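Local coordinates for CheC-like superfamily protein (Shewanella oneidensis, PDB 3H2D), which probably dephosphorylates the phosphorylated response regulator CheY in bacterial chemotaxis, at residues N8-S13 against G99-L104; D42-I47 against S59-Q64; G133-M138 against F148-F153. One frame throughout, in Å; residues are numbered along the deposited sequence. Where two conformers were deposited one is given.

Contact 1 (N8-S13 against G99-L104); sequences NPFLQS and GGAKNL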
# COMPACT_ATOMS: atom_id res chain seq x y z
N ASN B 8 11.68 11.58 -11.23
CA ASN B 8 11.27 12.78 -11.94
C ASN B 8 9.92 12.68 -12.68
O ASN B 8 9.11 13.58 -12.56
CB ASN B 8 12.38 13.29 -12.88
CG ASN B 8 13.59 13.81 -12.11
OD1 ASN B 8 13.50 14.01 -10.92
ND2 ASN B 8 14.71 14.02 -12.79
N PRO B 9 9.65 11.59 -13.42
CA PRO B 9 8.32 11.40 -14.06
C PRO B 9 7.13 11.43 -13.08
O PRO B 9 6.02 11.92 -13.42
CB PRO B 9 8.43 10.04 -14.73
CG PRO B 9 9.86 9.79 -14.84
CD PRO B 9 10.58 10.51 -13.78
N PHE B 10 7.36 10.91 -11.88
CA PHE B 10 6.36 10.91 -10.84
C PHE B 10 6.19 12.31 -10.25
O PHE B 10 5.05 12.80 -10.09
CB PHE B 10 6.74 9.89 -9.74
CG PHE B 10 6.85 8.48 -10.24
CD1 PHE B 10 5.73 7.67 -10.30
CD2 PHE B 10 8.08 7.96 -10.69
CE1 PHE B 10 5.83 6.33 -10.77
CE2 PHE B 10 8.18 6.66 -11.18
CZ PHE B 10 7.04 5.84 -11.22
N LEU B 11 7.31 12.96 -9.97
CA LEU B 11 7.35 14.39 -9.57
C LEU B 11 6.56 15.27 -10.54
O LEU B 11 5.71 16.06 -10.14
CB LEU B 11 8.80 14.83 -9.51
CG LEU B 11 9.21 16.31 -9.41
CD1 LEU B 11 8.44 16.98 -8.34
CD2 LEU B 11 10.73 16.38 -9.12
N GLN B 12 6.89 15.15 -11.83
CA GLN B 12 6.28 16.01 -12.84
C GLN B 12 4.77 15.77 -12.91
O GLN B 12 3.98 16.69 -13.00
CB GLN B 12 6.96 15.75 -14.17
CG GLN B 12 8.45 16.20 -14.19
CD GLN B 12 9.31 15.58 -15.34
OE1 GLN B 12 8.79 14.94 -16.29
NE2 GLN B 12 10.65 15.78 -15.24
N SER B 13 4.39 14.49 -12.85
CA SER B 13 2.99 14.13 -12.96
C SER B 13 2.20 14.66 -11.75
O SER B 13 1.08 15.12 -11.94
CB SER B 13 2.79 12.61 -13.16
OG SER B 13 3.49 12.20 -14.33
N GLY B 99 -0.01 6.85 -13.78
CA GLY B 99 -0.27 6.82 -15.21
C GLY B 99 0.54 7.77 -16.06
O GLY B 99 1.03 7.39 -17.15
N GLY B 100 0.69 9.00 -15.59
CA GLY B 100 1.52 9.96 -16.28
C GLY B 100 2.98 9.54 -16.28
O GLY B 100 3.68 9.70 -17.29
N ALA B 101 3.42 8.97 -15.17
CA ALA B 101 4.79 8.45 -15.07
C ALA B 101 5.00 7.27 -16.02
O ALA B 101 6.05 7.14 -16.70
CB ALA B 101 5.09 8.02 -13.65
N LYS B 102 4.01 6.38 -16.06
CA LYS B 102 4.04 5.26 -17.02
C LYS B 102 4.21 5.77 -18.45
O LYS B 102 5.03 5.25 -19.21
CB LYS B 102 2.74 4.44 -16.87
CG LYS B 102 2.62 3.32 -17.87
CD LYS B 102 1.33 2.54 -17.63
CE LYS B 102 0.97 1.62 -18.77
NZ LYS B 102 2.05 0.84 -19.36
N ASN B 103 3.43 6.79 -18.83
CA ASN B 103 3.55 7.38 -20.14
C ASN B 103 4.95 7.97 -20.42
O ASN B 103 5.55 7.67 -21.44
CB ASN B 103 2.52 8.49 -20.33
CG ASN B 103 2.50 9.01 -21.74
OD1 ASN B 103 2.47 8.26 -22.72
ND2 ASN B 103 2.53 10.30 -21.86
N LEU B 104 5.39 8.84 -19.53
CA LEU B 104 6.71 9.46 -19.65
C LEU B 104 7.88 8.44 -19.69
O LEU B 104 8.76 8.54 -20.54
CB LEU B 104 6.89 10.45 -18.48
CG LEU B 104 6.00 11.70 -18.53
CD1 LEU B 104 6.12 12.50 -17.20
CD2 LEU B 104 6.32 12.56 -19.77
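The methyl group of Ala101 lies over the ring of Phe10, and this is where helices 8-21 and 84-107 pack most tightly. Ala101 CB stands 3.6 Å from the ring centroid, 20° off the normal, a CH-pi contact displaced toward the rim, with CE1 of Phe10 at 3.4 Å from Ala101 CB. Pro9 comes in beside the ring, its CB 4.0 Å from Ala101 CB. Ser13 completes this part. With its OG anti to the carbonyl carbon (chi1 -58°), the hydroxyl turns back along its own helix and Ser13 OG donates to Pro9 O at 2.7 Å; Pro9 O thus holds two donors, the OG and the N of Ser13. Ser13 OG also rests against the bare backbone of Gly100, 3.3 Å from Gly100 C. Packing is looser toward solvent: Leu104 CD1 reaches Gln12 OE1 at 3.7 Å, a mere brush against an exposed amide. The axes of the two short helical segments approach to 8.1 Å, their N-to-C directions 131° apart. Leu105 of helix 84-107 also touches both Pro9 and Phe10, and helix 8-21 leans through Leu11 on Met138 and Phe140 of strand 135-142.

Contact 2 (D42-I47 against S59-Q64); sequences DVSGLI and SITFEQ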
# COMPACT_ATOMS: atom_id res chain seq x y z
N ASP B 42 -1.15 11.69 6.92
CA ASP B 42 -2.48 11.36 7.44
C ASP B 42 -3.31 10.53 6.43
O ASP B 42 -4.22 9.79 6.80
CB ASP B 42 -3.18 12.65 7.81
CG ASP B 42 -2.41 13.43 8.84
OD1 ASP B 42 -1.90 12.80 9.81
OD2 ASP B 42 -2.30 14.66 8.67
N VAL B 43 -3.01 10.69 5.16
CA VAL B 43 -3.64 9.86 4.12
C VAL B 43 -2.59 9.60 3.05
O VAL B 43 -1.84 10.52 2.71
CB VAL B 43 -4.93 10.54 3.56
CG1 VAL B 43 -4.65 11.85 2.78
CG2 VAL B 43 -5.71 9.51 2.70
N SER B 44 -2.53 8.37 2.53
CA SER B 44 -1.52 8.03 1.52
C SER B 44 -2.13 7.16 0.44
O SER B 44 -2.94 6.30 0.76
CB SER B 44 -0.34 7.28 2.16
OG SER B 44 0.41 8.09 3.03
N GLY B 45 -1.73 7.40 -0.81
CA GLY B 45 -2.07 6.53 -1.94
C GLY B 45 -0.85 5.66 -2.27
O GLY B 45 0.24 6.18 -2.45
N LEU B 46 -1.06 4.34 -2.32
CA LEU B 46 -0.04 3.34 -2.56
C LEU B 46 -0.42 2.48 -3.77
O LEU B 46 -1.59 2.13 -3.93
CB LEU B 46 0.12 2.41 -1.35
CG LEU B 46 0.92 2.92 -0.15
CD1 LEU B 46 0.23 4.09 0.46
CD2 LEU B 46 1.05 1.75 0.87
N ILE B 47 0.55 2.14 -4.60
CA ILE B 47 0.31 1.33 -5.78
C ILE B 47 1.56 0.57 -6.16
O ILE B 47 2.67 1.07 -6.06
CB ILE B 47 -0.21 2.20 -6.96
CG1 ILE B 47 -0.86 1.36 -8.07
CG2 ILE B 47 0.89 3.23 -7.47
CD1 ILE B 47 -1.83 2.16 -8.96
N SER B 59 4.40 5.39 -3.28
CA SER B 59 3.51 5.97 -2.24
C SER B 59 3.50 7.49 -2.36
O SER B 59 4.52 8.11 -2.61
CB SER B 59 3.87 5.54 -0.80
OG SER B 59 5.15 5.97 -0.41
N ILE B 60 2.31 8.07 -2.21
CA ILE B 60 2.14 9.51 -2.18
C ILE B 60 1.42 9.80 -0.86
O ILE B 60 0.30 9.39 -0.69
CB ILE B 60 1.28 10.02 -3.35
CG1 ILE B 60 1.79 9.52 -4.71
CG2 ILE B 60 1.19 11.55 -3.39
CD1 ILE B 60 0.73 9.77 -5.85
N THR B 61 2.05 10.56 0.00
CA THR B 61 1.57 10.77 1.36
C THR B 61 1.27 12.24 1.56
O THR B 61 2.07 13.06 1.09
CB THR B 61 2.64 10.29 2.36
OG1 THR B 61 2.84 8.86 2.18
CG2 THR B 61 2.24 10.59 3.84
N PHE B 62 0.14 12.56 2.20
CA PHE B 62 -0.32 13.92 2.44
C PHE B 62 -0.69 14.16 3.91
O PHE B 62 -1.31 13.30 4.55
CB PHE B 62 -1.60 14.25 1.65
CG PHE B 62 -1.50 14.07 0.16
CD1 PHE B 62 -1.82 12.85 -0.42
CD2 PHE B 62 -1.16 15.13 -0.68
CE1 PHE B 62 -1.76 12.69 -1.82
CE2 PHE B 62 -1.12 14.96 -2.07
CZ PHE B 62 -1.44 13.75 -2.62
N GLU B 63 -0.39 15.36 4.44
CA GLU B 63 -1.00 15.81 5.68
C GLU B 63 -2.45 16.18 5.45
O GLU B 63 -2.82 16.57 4.35
CB GLU B 63 -0.22 17.01 6.29
CG GLU B 63 1.08 16.53 6.87
CD GLU B 63 2.00 17.62 7.32
OE1 GLU B 63 1.83 18.77 6.87
OE2 GLU B 63 2.92 17.30 8.10
N GLN B 64 -3.26 16.07 6.49
CA GLN B 64 -4.69 16.27 6.37
C GLN B 64 -5.06 17.63 5.82
O GLN B 64 -5.95 17.73 4.96
CB GLN B 64 -5.38 16.06 7.72
CG GLN B 64 -6.87 16.35 7.66
CD GLN B 64 -7.64 15.86 8.85
OE1 GLN B 64 -7.51 14.73 9.26
NE2 GLN B 64 -8.49 16.73 9.40
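The Phe62 ring meets Val43 O at its edge, near the ring plane, with CD1 of Phe62 3.9 Å from that oxygen. Val67 and Ile70 of helix 64-75 also touch the Phe62 side chain. The carboxylate of Asp42 and the amide of Gln64, the other flat groups, have planes 76° apart, and their side chains cross at about a right angle. Asp42 OD2 uses its anti lone pair to accept the backbone N of Gln64 at 2.8 Å, while OD1 is held by Gly124 N.

Strands 43-51 and 54-62 form an antiparallel beta hairpin. Gly45 and Ile60 exchange two backbone bonds. Farther along, Asp42 and Val43 both face Phe62 in a classic beta bulge: Phe62 O accepts Val43 N at 3.2 Å in its carbonyl plane and Asp42 N at 2.9 Å from a position tilted 31° out of that plane. On the face carrying Ser44 and Thr61, the two hydroxyls are joined by a hydrogen bond, Ser44 OG to Thr61 OG1, of 2.7 Å; both oxygens sit beside their own backbone N, which turns them toward each other. Ser44 OG is also bound to His125 NE2, and Ser59 OG to His129 NE2. Leu46 and Ser59 pack on Met118 of the second subunit.

The hydroxyls of Ser44, Thr61 and Ser59 thus all have polar partners on the face they share with Leu46, whereas Val43, Ile60 and Phe62 give the opposite face to the helices. Where the chain turns into strand 43-51, Asp42 binds the first turn of helix 64-75, whose amide dipoles would probably favour its charged form.

Contact 3 (G133-M138 against F148-F153); sequences GTKIIM and FIEVCF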
# COMPACT_ATOMS: atom_id res chain seq x y z
N GLY B 133 15.95 -2.72 -3.49
CA GLY B 133 16.46 -1.76 -4.45
C GLY B 133 16.54 -0.39 -3.81
O GLY B 133 16.31 -0.24 -2.59
N THR B 134 16.85 0.62 -4.60
CA THR B 134 17.01 1.95 -4.07
C THR B 134 15.67 2.56 -3.73
O THR B 134 14.75 2.43 -4.48
CB THR B 134 17.71 2.86 -5.08
OG1 THR B 134 18.83 2.16 -5.64
CG2 THR B 134 18.18 4.16 -4.40
N LYS B 135 15.57 3.22 -2.59
CA LYS B 135 14.34 3.89 -2.19
C LYS B 135 14.61 5.37 -2.42
O LYS B 135 15.55 5.89 -1.87
CB LYS B 135 14.02 3.65 -0.70
CG LYS B 135 13.49 2.22 -0.35
CD LYS B 135 14.59 1.21 -0.14
CE LYS B 135 14.08 -0.21 0.06
NZ LYS B 135 15.18 -1.18 -0.04
N ILE B 136 13.80 6.02 -3.25
CA ILE B 136 13.96 7.45 -3.54
C ILE B 136 12.76 8.20 -2.97
O ILE B 136 11.63 7.87 -3.27
CB ILE B 136 14.02 7.74 -5.04
CG1 ILE B 136 15.07 6.91 -5.75
CG2 ILE B 136 14.22 9.21 -5.30
CD1 ILE B 136 14.91 6.98 -7.27
N ILE B 137 13.02 9.19 -2.12
CA ILE B 137 11.96 9.94 -1.51
C ILE B 137 12.18 11.43 -1.72
O ILE B 137 13.32 11.92 -1.75
CB ILE B 137 11.85 9.65 -0.01
CG1 ILE B 137 10.70 10.44 0.61
CG2 ILE B 137 13.12 9.97 0.71
CD1 ILE B 137 10.17 9.81 1.92
N MSE B 138 11.09 12.16 -1.86
CA MSE B 138 11.18 13.60 -1.95
C MSE B 138 10.01 14.26 -1.28
O MSE B 138 8.88 13.83 -1.46
CB MSE B 138 11.26 14.06 -3.39
CG MSE B 138 9.99 13.94 -4.18
SE MSE B 138 10.43 14.61 -5.98
CE MSE B 138 10.12 16.50 -5.71
N PHE B 148 4.78 13.81 0.45
CA PHE B 148 5.97 13.04 0.06
C PHE B 148 5.61 12.05 -1.03
O PHE B 148 4.55 11.43 -0.97
CB PHE B 148 6.51 12.21 1.24
CG PHE B 148 6.83 13.00 2.45
CD1 PHE B 148 5.89 13.18 3.42
CD2 PHE B 148 8.10 13.53 2.64
CE1 PHE B 148 6.20 13.87 4.57
CE2 PHE B 148 8.41 14.22 3.77
CZ PHE B 148 7.47 14.40 4.73
N ILE B 149 6.50 11.92 -2.01
CA ILE B 149 6.47 10.81 -2.93
C ILE B 149 7.65 9.93 -2.59
O ILE B 149 8.73 10.42 -2.34
CB ILE B 149 6.61 11.21 -4.43
CG1 ILE B 149 5.38 11.86 -4.96
CG2 ILE B 149 6.90 9.96 -5.28
CD1 ILE B 149 5.62 12.54 -6.36
N GLU B 150 7.40 8.63 -2.53
CA GLU B 150 8.45 7.65 -2.46
C GLU B 150 8.27 6.59 -3.56
O GLU B 150 7.17 6.05 -3.73
CB GLU B 150 8.51 7.00 -1.07
CG GLU B 150 9.68 6.04 -0.90
CD GLU B 150 9.92 5.50 0.52
OE1 GLU B 150 9.25 5.95 1.49
OE2 GLU B 150 10.81 4.61 0.65
N VAL B 151 9.35 6.29 -4.28
CA VAL B 151 9.35 5.17 -5.23
C VAL B 151 10.48 4.18 -4.91
O VAL B 151 11.52 4.55 -4.36
CB VAL B 151 9.43 5.67 -6.71
CG1 VAL B 151 10.87 5.94 -7.14
CG2 VAL B 151 8.81 4.65 -7.64
N CYS B 152 10.26 2.92 -5.23
CA CYS B 152 11.29 1.88 -5.04
C CYS B 152 11.15 0.89 -6.16
O CYS B 152 10.03 0.52 -6.48
CB CYS B 152 11.10 1.18 -3.72
SG CYS B 152 12.47 0.10 -3.26
N PHE B 153 12.25 0.48 -6.78
CA PHE B 153 12.20 -0.54 -7.84
C PHE B 153 13.29 -1.55 -7.60
O PHE B 153 14.39 -1.16 -7.18
CB PHE B 153 12.45 0.07 -9.20
CG PHE B 153 11.28 0.83 -9.75
CD1 PHE B 153 10.16 0.16 -10.24
CD2 PHE B 153 11.31 2.22 -9.80
CE1 PHE B 153 9.08 0.86 -10.75
CE2 PHE B 153 10.24 2.93 -10.32
CZ PHE B 153 9.12 2.24 -10.79
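Ile136 and Val151 form a hydrogen-bonded pair of the antiparallel beta hairpin made by strands 135-142 and 145-153, which lies within the six-stranded sheet of this CheC-like fold. Backbone bonding comes first. Ile136 N donates to Val151 O at 2.9 Å, nearly straight at 174°, and Val151 N returns a bond to Ile136 O; Met138 (modelled as selenomethionine) and Ile149 repeat the exchange two residues on. Between these pairs, CA-H...O contacts add to the cohesion, with Glu150 CA 3.3 Å from Ile136 O and Ile137 CA 3.4 Å from Ile149 O.

On the face turned to helix 8-21 the packing is apolar. Ile136 and Val151 lie side by side and point the same way in the modelled conformer. Phe10 touches Val151, Leu14 touches Ile149 and, in the conformer given, Leu11 touches Met138, so the hairpin supplies part of the floor on which that helix rests.

The face carrying Lys135, Ile137, Glu150 and Cys152 mixes polar and apolar groups. Glu150 extends its carboxylate across the aliphatic start of Lys135, Glu150 OE2 lying 3.6 Å from Lys135 CB, but its salt bridge is made through OE1 with Lys34, next to strand 27-33. The Ile137 side chain crosses that of Glu150 at a slant, CD1 of Ile137 4.0 Å from Glu150 OE1. The Lys135 chain bends at chi2 (85°) and passes Cys152, Lys135 CE 3.7 Å from Cys152 SG. Lys135 NZ turns back to the loop before the strand and binds Ala131 O and, at 2.9 Å and in the carbonyl plane, Gly133 O.

Overall arrangement
Contacts 2 and 3 are both hairpin pairings in one antiparallel sheet, and strands 54-62 and 145-153 join them directly: Thr61 N lies 2.8 Å from Phe148 O in a probable hydrogen bond. Contact 1 instead packs two helices, and it meets contact 3 where Phe10 and Leu11 touch Val151, Ile149 and Met138. Its centre is about 17 Å from that of contact 2, with no touch between them. Contact 2 is the most buried and reaches the second subunit, while contacts 1 and 3 are partly buried. Chemistry follows place: apolar packing between helices in contact 1, backbone bonds reinforced by hydroxyl and carboxylate groups in contact 2, and backbone bonds in contact 3, whose charged side chains take their polar partners outside the pairing.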